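Local coordinates for pectate lyase (Cellvibrio cellulosa, PDB 1GXM), which cleaves polygalacturonate by an anti-beta-elimination mechanism, this chain being the catalytic module of a larger modular pectate lyase, at residues G136-L141 against V220-F225. Sequence-based numbering, arbitrary orientation.
Sequences GMAYAL and VGVLAF
F225 reaches across from the 220-225 helix to lie against L141 and A138; the axes of the two short segments, 136-141 and 220-225, come within 8.4 Å and run 22° from parallel. With CG anti to the backbone N (chi1 165°), the ring is carried across to the 136-141 side, where the L141 side chain crosses it obliquely. L141 CB sits over one face, displaced toward the rim, 3.9 Å from the centroid of the F225 ring, a CH-pi contact. Farther out on the same side chain, L141 CD1 comes to 4.0 Å from F225 CE2, so that both a backbone-proximal carbon and a branch tip lean on the aromatic group. A138 supplies the close approach of the main chains. Its CB points at the partner helix and stops 3.4 Å from G221 O, while the same methyl lies 4.1 Å from F225 CB. The CA atoms of A138 and V222 are separated by 5.2 Å, a spacing consistent with the small A138 and G221 and with V222 CB pointing away. Beside this point the Y139 ring passes G221, its CE1 4.1 Å from G221 CA, and goes on to stack with W24 of helix 20-28. T175 and I178 of helix 161-181 also touch F225. The contact thus joins helices 136-148 and 219-226 in the core of the catalytic module, helix packing consistent with the (alpha/alpha) toroid of family 10 pectate lyases. A138 O, which F225 also approaches, accepts a hydrogen bond from T142 OG1 of its own helix. The principle is general: small residues let two helices draw close at one point while a large aromatic packs beside it, and with no hydrogen bond between the segments, cohesion comes from dispersion and the CH-pi contact.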
loop_
_atom_site.group_PDB
_atom_site.type_symbol
_atom_site.label_atom_id
_atom_site.label_comp_id
_atom_site.label_asym_id
_atom_site.label_seq_id
_atom_site.Cartn_x
_atom_site.Cartn_y
_atom_site.Cartn_z
ATOM N N GLY A 136 -0.318 1.886 1.795
ATOM C CA GLY A 136 0.544 2.903 2.363
ATOM C C GLY A 136 2.005 2.492 2.427
ATOM O O GLY A 136 2.873 3.082 1.798
ATOM N N MET A 137 2.295 1.464 3.208
ATOM C CA MET A 137 3.674 1.075 3.372
ATOM C C MET A 137 4.282 0.604 2.056
ATOM O O MET A 137 5.409 0.950 1.732
ATOM C CB MET A 137 3.821 0.012 4.445
ATOM C CG MET A 137 5.243 -0.414 4.673
ATOM S SD MET A 137 5.428 -1.306 6.215
ATOM C CE MET A 137 7.079 -1.873 6.005
ATOM N N ALA A 138 3.562 -0.219 1.312
ATOM C CA ALA A 138 4.118 -0.767 0.096
ATOM C C ALA A 138 4.420 0.327 -0.908
ATOM O O ALA A 138 5.456 0.300 -1.561
ATOM C CB ALA A 138 3.189 -1.793 -0.519
ATOM N N TYR A 139 3.535 1.302 -1.054
ATOM C CA TYR A 139 3.741 2.307 -2.086
ATOM C C TYR A 139 4.726 3.352 -1.592
ATOM O O TYR A 139 5.459 3.894 -2.391
ATOM C CB TYR A 139 2.427 2.918 -2.572
ATOM C CG TYR A 139 1.600 2.002 -3.457
ATOM C CD1 TYR A 139 1.934 0.660 -3.680
ATOM C CD2 TYR A 139 0.442 2.485 -4.032
ATOM C CE1 TYR A 139 1.132 -0.159 -4.481
ATOM C CE2 TYR A 139 -0.349 1.685 -4.818
ATOM C CZ TYR A 139 0.004 0.358 -5.038
ATOM O OH TYR A 139 -0.791 -0.444 -5.826
ATOM N N ALA A 140 4.783 3.599 -0.288
ATOM C CA ALA A 140 5.836 4.461 0.269
ATOM C C ALA A 140 7.211 3.865 -0.003
ATOM O O ALA A 140 8.140 4.566 -0.378
ATOM C CB ALA A 140 5.649 4.669 1.729
ATOM N N LEU A 141 7.344 2.567 0.208
ATOM C CA LEU A 141 8.604 1.902 -0.075
ATOM C C LEU A 141 8.919 1.945 -1.549
ATOM O O LEU A 141 10.072 2.025 -1.933
ATOM C CB LEU A 141 8.622 0.463 0.435
ATOM C CG LEU A 141 8.553 0.330 1.943
ATOM C CD1 LEU A 141 8.423 -1.107 2.319
ATOM C CD2 LEU A 141 9.782 0.933 2.597
ATOM N N VAL A 220 -1.893 -7.397 -2.422
ATOM C CA VAL A 220 -1.520 -7.190 -3.821
ATOM C C VAL A 220 -0.369 -6.199 -3.921
ATOM O O VAL A 220 0.663 -6.465 -4.534
ATOM C CB VAL A 220 -2.704 -6.649 -4.622
ATOM C CG1 VAL A 220 -2.295 -6.301 -6.047
ATOM C CG2 VAL A 220 -3.860 -7.642 -4.599
ATOM N N GLY A 221 -0.530 -5.050 -3.279
ATOM C CA GLY A 221 0.471 -4.011 -3.362
ATOM C C GLY A 221 1.765 -4.414 -2.700
ATOM O O GLY A 221 2.841 -3.990 -3.116
ATOM N N VAL A 222 1.675 -5.198 -1.637
ATOM C CA VAL A 222 2.891 -5.668 -0.968
ATOM C C VAL A 222 3.671 -6.556 -1.936
ATOM O O VAL A 222 4.876 -6.426 -2.102
ATOM C CB VAL A 222 2.566 -6.442 0.309
ATOM C CG1 VAL A 222 3.851 -6.955 0.936
ATOM C CG2 VAL A 222 1.835 -5.570 1.312
ATOM N N LEU A 223 2.976 -7.481 -2.580
ATOM C CA LEU A 223 3.610 -8.320 -3.590
ATOM C C LEU A 223 4.187 -7.504 -4.736
ATOM O O LEU A 223 5.284 -7.749 -5.203
ATOM C CB LEU A 223 2.636 -9.366 -4.107
ATOM C CG LEU A 223 2.277 -10.406 -3.063
ATOM C CD1 LEU A 223 1.073 -11.239 -3.508
ATOM C CD2 LEU A 223 3.431 -11.332 -2.730
ATOM N N ALA A 224 3.442 -6.513 -5.180
ATOM C CA ALA A 224 3.902 -5.666 -6.262
ATOM C C ALA A 224 5.192 -4.958 -5.836
ATOM O O ALA A 224 6.156 -4.899 -6.597
ATOM C CB ALA A 224 2.835 -4.671 -6.625
ATOM N N PHE A 225 5.229 -4.420 -4.625
ATOM C CA PHE A 225 6.463 -3.823 -4.133
ATOM C C PHE A 225 7.608 -4.834 -4.105
ATOM O O PHE A 225 8.709 -4.540 -4.551
ATOM C CB PHE A 225 6.312 -3.225 -2.741
ATOM C CG PHE A 225 7.629 -2.942 -2.128
ATOM C CD1 PHE A 225 8.428 -1.935 -2.627
ATOM C CD2 PHE A 225 8.127 -3.776 -1.154
ATOM C CE1 PHE A 225 9.707 -1.751 -2.124
ATOM C CE2 PHE A 225 9.392 -3.602 -0.669
ATOM C CZ PHE A 225 10.169 -2.572 -1.142
#